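Uncharacterized protein (Magnetospirillum magneticum AMB-1, PDB 5MU5) is a Maf glycosyltransferase involved in flagella formation, and probably attaches sugars to flagellin. Local coordinates at residues 299-304 with 319-324; 345-350 with 362-367. All blocks are in the same frame, centred on the assembly; numbering follows the deposited sequence.

Interaction 1: 299-304 with 319-324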
loop_
_atom_site.group_PDB
_atom_site.type_symbol
_atom_site.label_atom_id
_atom_site.label_comp_id
_atom_site.label_asym_id
_atom_site.label_seq_id
_atom_site.Cartn_x
_atom_site.Cartn_y
_atom_site.Cartn_z
ATOM N N VAL A 299 27.390 17.153 -9.233
ATOM C CA VAL A 299 27.093 15.807 -9.697
ATOM C C VAL A 299 25.763 15.866 -10.421
ATOM O O VAL A 299 24.819 16.399 -9.872
ATOM C CB VAL A 299 27.066 14.834 -8.512
ATOM C CG1 VAL A 299 26.514 13.473 -8.925
ATOM C CG2 VAL A 299 28.480 14.731 -7.950
ATOM N N ILE A 300 25.705 15.368 -11.658
ATOM C CA ILE A 300 24.466 15.378 -12.431
ATOM C C ILE A 300 23.771 14.028 -12.310
ATOM O O ILE A 300 24.323 13.006 -12.713
ATOM C CB ILE A 300 24.702 15.633 -13.924
ATOM C CG1 ILE A 300 25.545 16.883 -14.165
ATOM C CG2 ILE A 300 23.371 15.730 -14.657
ATOM C CD1 ILE A 300 25.015 18.152 -13.546
ATOM N N ILE A 301 22.579 14.033 -11.725
ATOM C CA ILE A 301 21.761 12.844 -11.618
ATOM C C ILE A 301 20.607 13.017 -12.605
ATOM O O ILE A 301 19.753 13.902 -12.451
ATOM C CB ILE A 301 21.265 12.631 -10.183
ATOM C CG1 ILE A 301 22.464 12.345 -9.291
ATOM C CG2 ILE A 301 20.276 11.474 -10.118
ATOM C CD1 ILE A 301 22.121 11.971 -7.878
ATOM N N SER A 302 20.619 12.189 -13.642
ATOM C CA SER A 302 19.634 12.229 -14.695
ATOM C C SER A 302 18.575 11.218 -14.364
ATOM O O SER A 302 18.878 10.059 -14.155
ATOM C CB SER A 302 20.277 11.875 -16.043
ATOM O OG SER A 302 19.303 11.876 -17.082
ATOM N N CYS A 303 17.328 11.661 -14.332
ATOM C CA CYS A 303 16.216 10.786 -13.983
ATOM C C CYS A 303 15.457 10.345 -15.227
ATOM O O CYS A 303 14.828 11.163 -15.900
ATOM C CB CYS A 303 15.310 11.509 -12.991
ATOM S SG CYS A 303 16.191 11.846 -11.442
ATOM N N GLY A 304 15.538 9.053 -15.538
ATOM C CA GLY A 304 14.848 8.503 -16.701
ATOM C C GLY A 304 15.111 9.276 -17.987
ATOM O O GLY A 304 16.270 9.473 -18.355
ATOM N N PHE A 319 25.249 10.099 -13.060
ATOM C CA PHE A 319 24.389 8.954 -12.800
ATOM C C PHE A 319 23.140 9.037 -13.628
ATOM O O PHE A 319 22.612 10.127 -13.832
ATOM C CB PHE A 319 24.044 8.846 -11.320
ATOM C CG PHE A 319 25.245 8.639 -10.456
ATOM C CD1 PHE A 319 25.926 7.432 -10.488
ATOM C CD2 PHE A 319 25.719 9.652 -9.638
ATOM C CE1 PHE A 319 27.050 7.223 -9.707
ATOM C CE2 PHE A 319 26.841 9.455 -8.856
ATOM C CZ PHE A 319 27.513 8.235 -8.901
ATOM N N GLN A 320 22.712 7.886 -14.135
ATOM C CA GLN A 320 21.449 7.754 -14.845
ATOM C C GLN A 320 20.550 6.843 -14.000
ATOM O O GLN A 320 20.936 5.726 -13.632
ATOM C CB GLN A 320 21.668 7.177 -16.253
ATOM C CG GLN A 320 20.395 6.793 -17.006
ATOM C CD GLN A 320 19.555 7.999 -17.393
ATOM O OE1 GLN A 320 20.085 9.061 -17.728
ATOM N NE2 GLN A 320 18.242 7.838 -17.360
ATOM N N MET A 321 19.350 7.333 -13.690
ATOM C CA MET A 321 18.437 6.597 -12.818
ATOM C C MET A 321 17.359 5.900 -13.621
ATOM O O MET A 321 16.840 6.454 -14.618
ATOM C CB MET A 321 17.765 7.519 -11.820
ATOM C CG MET A 321 18.692 8.441 -11.067
ATOM S SD MET A 321 19.849 7.631 -9.968
ATOM C CE MET A 321 18.704 6.620 -9.008
ATOM N N LEU A 322 17.037 4.681 -13.192
ATOM C CA LEU A 322 15.941 3.938 -13.773
ATOM C C LEU A 322 15.189 3.222 -12.661
ATOM O O LEU A 322 15.802 2.495 -11.871
ATOM C CB LEU A 322 16.445 2.934 -14.791
ATOM C CG LEU A 322 15.365 2.262 -15.624
ATOM C CD1 LEU A 322 14.604 3.276 -16.476
ATOM C CD2 LEU A 322 15.977 1.167 -16.498
ATOM N N LEU A 323 13.869 3.418 -12.621
ATOM C CA LEU A 323 12.997 2.785 -11.621
ATOM C C LEU A 323 12.209 1.627 -12.223
ATOM O O LEU A 323 12.203 0.540 -11.678
ATOM C CB LEU A 323 12.014 3.810 -11.059
ATOM C CG LEU A 323 10.921 3.328 -10.079
ATOM C CD1 LEU A 323 11.547 2.794 -8.808
ATOM C CD2 LEU A 323 9.948 4.453 -9.746
ATOM N N GLU A 324 11.559 1.883 -13.351
ATOM C CA GLU A 324 10.623 0.939 -13.947
ATOM C C GLU A 324 11.223 -0.338 -14.498
ATOM O O GLU A 324 12.284 -0.344 -15.122
ATOM C CB GLU A 324 9.877 1.575 -15.124
ATOM C CG GLU A 324 8.976 2.762 -14.825
ATOM C CD GLU A 324 8.120 3.134 -16.049
ATOM O OE1 GLU A 324 7.233 2.322 -16.427
ATOM O OE2 GLU A 324 8.323 4.230 -16.640
#
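F319 presents its ring edge to the neighbouring strand: CG1 of V299 and CG1 of I301 both lie near the ring plane, and V299 CG1 is 4.0 Å from F319 CD2. V299 places that methyl by setting CG1 anti to its own backbone N (chi1 170°). On the same side of the sheet, I301 CG2 crosses M321 and meets its CG at 3.6 Å, while C303 SG touches M321 CG more loosely. Helix 393-404 packs on I301 and M321 here.

The second flat group, the amide of Q320, lies on the opposite side of the sheet, and both its polar ends are engaged. Its chain is bent about the CB-CG bond (chi2 68°), bringing the amide across to strand 299-303. NE2 donates to G304 O over 2.7 Å, and that oxygen is only 9° out of the amide plane. OE1 accepts the hydroxyl of S302, with OG at 3.0 Å and tilted out of the carbonyl plane. S307, at the start of helix 307-312, touches S302 and Q320 and adds a weak hydrogen bond to G304 O.

Between these layers runs a parallel ladder. F319 N binds I300 O, S302 N binds F319 O at 2.9 Å, and M321 N binds S302 O at 2.8 Å; G304 N, just past the strand, continues it to M321 O. Strands 299-303 and 319-322, joined by helix 307-312, form a beta-alpha-beta unit within the MptE-like family region.

The chemistry is thus divided: hydrocarbon and sulfur on the side facing helix 393-404, a hydroxyl-amide network on the other. Gripped at both ends, the buried Q320 amide is fixed in its rotation and ties down the backbone of G304, which lies beside a bound sulfate.

Interaction 2: 345-350 with 362-367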
loop_
_atom_site.group_PDB
_atom_site.type_symbol
_atom_site.label_atom_id
_atom_site.label_comp_id
_atom_site.label_asym_id
_atom_site.label_seq_id
_atom_site.Cartn_x
_atom_site.Cartn_y
_atom_site.Cartn_z
ATOM N N ALA A 345 28.608 7.605 -17.845
ATOM C CA ALA A 345 27.529 7.565 -16.845
ATOM C C ALA A 345 27.375 6.189 -16.209
ATOM O O ALA A 345 27.443 5.186 -16.885
ATOM C CB ALA A 345 26.201 7.997 -17.470
ATOM N N THR A 346 27.195 6.160 -14.898
ATOM C CA THR A 346 26.867 4.938 -14.177
ATOM C C THR A 346 25.348 4.888 -14.084
ATOM O O THR A 346 24.706 5.902 -13.833
ATOM C CB THR A 346 27.492 4.960 -12.768
ATOM O OG1 THR A 346 28.895 4.787 -12.902
ATOM C CG2 THR A 346 26.958 3.852 -11.858
ATOM N N LEU A 347 24.779 3.716 -14.302
ATOM C CA LEU A 347 23.344 3.510 -14.162
ATOM C C LEU A 347 23.039 3.064 -12.732
ATOM O O LEU A 347 23.647 2.123 -12.238
ATOM C CB LEU A 347 22.881 2.459 -15.175
ATOM C CG LEU A 347 21.427 1.966 -15.264
ATOM C CD1 LEU A 347 21.075 1.099 -14.077
ATOM C CD2 LEU A 347 20.421 3.088 -15.396
ATOM N N ILE A 348 22.129 3.764 -12.056
ATOM C CA ILE A 348 21.650 3.315 -10.752
ATOM C C ILE A 348 20.217 2.935 -10.982
ATOM O O ILE A 348 19.395 3.786 -11.311
ATOM C CB ILE A 348 21.686 4.394 -9.667
ATOM C CG1 ILE A 348 23.127 4.860 -9.440
ATOM C CG2 ILE A 348 21.060 3.856 -8.374
ATOM C CD1 ILE A 348 23.243 5.964 -8.407
ATOM N N GLY A 349 19.922 1.655 -10.819
ATOM C CA GLY A 349 18.598 1.173 -11.051
ATOM C C GLY A 349 18.112 0.223 -9.985
ATOM O O GLY A 349 18.878 -0.342 -9.198
ATOM N N SER A 350 16.799 0.071 -9.965
ATOM C CA SER A 350 16.157 -0.959 -9.186
ATOM C C SER A 350 16.642 -2.338 -9.660
ATOM O O SER A 350 16.920 -2.540 -10.845
ATOM C CB SER A 350 14.649 -0.850 -9.376
ATOM O OG SER A 350 14.034 -2.061 -9.027
ATOM N N GLU A 362 28.569 1.177 -19.416
ATOM C CA GLU A 362 29.838 0.700 -18.901
ATOM C C GLU A 362 29.676 0.029 -17.525
ATOM O O GLU A 362 30.210 -1.053 -17.296
ATOM C CB GLU A 362 30.815 1.887 -18.812
ATOM C CG GLU A 362 31.382 2.276 -20.178
ATOM C CD GLU A 362 32.027 3.649 -20.218
ATOM O OE1 GLU A 362 32.178 4.281 -19.145
ATOM O OE2 GLU A 362 32.383 4.091 -21.338
ATOM N N ASP A 363 28.886 0.651 -16.645
ATOM C CA ASP A 363 28.790 0.246 -15.250
ATOM C C ASP A 363 27.378 0.422 -14.639
ATOM O O ASP A 363 26.676 1.409 -14.905
ATOM C CB ASP A 363 29.815 1.071 -14.490
ATOM C CG ASP A 363 29.711 0.903 -13.015
ATOM O OD1 ASP A 363 29.784 -0.241 -12.510
ATOM O OD2 ASP A 363 29.567 1.940 -12.346
ATOM N N VAL A 364 26.997 -0.523 -13.787
ATOM C CA VAL A 364 25.651 -0.619 -13.254
ATOM C C VAL A 364 25.640 -0.867 -11.750
ATOM O O VAL A 364 26.323 -1.747 -11.264
ATOM C CB VAL A 364 24.888 -1.776 -13.947
ATOM C CG1 VAL A 364 23.457 -1.884 -13.436
ATOM C CG2 VAL A 364 24.861 -1.566 -15.454
ATOM N N VAL A 365 24.850 -0.078 -11.038
ATOM C CA VAL A 365 24.627 -0.229 -9.617
ATOM C C VAL A 365 23.129 -0.444 -9.363
ATOM O O VAL A 365 22.288 0.283 -9.903
ATOM C CB VAL A 365 25.045 1.019 -8.841
ATOM C CG1 VAL A 365 24.858 0.782 -7.353
ATOM C CG2 VAL A 365 26.493 1.378 -9.148
ATOM N N TYR A 366 22.808 -1.440 -8.540
ATOM C CA TYR A 366 21.439 -1.764 -8.213
ATOM C C TYR A 366 21.110 -1.424 -6.766
ATOM O O TYR A 366 21.939 -1.567 -5.895
ATOM C CB TYR A 366 21.168 -3.263 -8.393
ATOM C CG TYR A 366 21.265 -3.723 -9.805
ATOM C CD1 TYR A 366 20.402 -3.244 -10.761
ATOM C CD2 TYR A 366 22.244 -4.638 -10.188
ATOM C CE1 TYR A 366 20.500 -3.658 -12.062
ATOM C CE2 TYR A 366 22.363 -5.050 -11.490
ATOM C CZ TYR A 366 21.485 -4.568 -12.416
ATOM O OH TYR A 366 21.604 -4.977 -13.709
ATOM N N TYR A 367 19.880 -1.001 -6.517
ATOM C CA TYR A 367 19.369 -0.949 -5.158
ATOM C C TYR A 367 18.190 -1.930 -5.147
ATOM O O TYR A 367 17.654 -2.296 -6.205
ATOM C CB TYR A 367 18.955 0.456 -4.766
ATOM C CG TYR A 367 17.671 0.918 -5.395
ATOM C CD1 TYR A 367 17.656 1.505 -6.631
ATOM C CD2 TYR A 367 16.461 0.743 -4.738
ATOM C CE1 TYR A 367 16.455 1.912 -7.214
ATOM C CE2 TYR A 367 15.271 1.152 -5.300
ATOM C CZ TYR A 367 15.271 1.728 -6.537
ATOM O OH TYR A 367 14.070 2.143 -7.064
#
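L347 and V364 point the same way from adjacent strands, with L347 CD1 3.9 Å from V364 CG1. L347 CD1 also fills the hollow beside G349, where a beta carbon would be crowded by it. The same V364 methyl then forms a bump against the next ring along its strand: CG1 sits 3.5 Å above the plane of Y366, displaced toward the rim. Y366 turns an edge to G349 O.

On the other side of the sheet, the T346 methyl wedges against V365, with CG2 to CG2 at 3.7 Å. T346 OG1 meanwhile donates to D363 OD2 at 3.0 Å, and OD2 accepts with its anti lone pair, the one pointing away from the other carboxylate oxygen. R526 forms a salt bridge to this oxygen, so OD2 is held by a hydroxyl and a charge together. Further along, I348 CG1 lies more loosely against V365 CB.

The backbones form a parallel ladder, with V365 N to L347 O and G349 N to V365 O among its rungs, inside the large mixed sheet, both strands falling in its MptE-like family region. Unlike a beta-alpha-beta crossover, the connection between strands 346-350 and 363-367 contains no helix; its F361 packs on L347.

At the end of the ladder, Y367 lays its ring over the backbone of S350 in a CH-pi contact, S350 CA lying 4.0 Å from the ring centroid. The ring gets there because CG stands between the backbone N and the carbonyl carbon (chi1 74°), a crowded position. If an alanine replaced Y367, S350 CA would probably lose its aromatic cover and S389 OG its tyrosine hydroxyl partner. S350 itself turns its OG to T352, while its CB approaches Y367 OH at 3.8 Å.

Strand 319-322 belongs to interaction 1 and strand 346-350 to interaction 2, and the two are neighbours in one sheet, so the contacts follow each other across it with centres about 9 Å apart. Q320 is shared: its amide binds in interaction 1, while its backbone N and O turn to strand 346-350, with probable hydrogen bonds from Q320 N to T346 O and from I348 N to Q320 O, each 2.8 Å. Farther on, L323 packs against Y367. A sulfate ion, probably from the crystallisation liquor, has its nearest approach about 3 Å from G304, at the strand end where Rossmann-like folds commonly bind ligands; it may mark a pocket beside interaction 1.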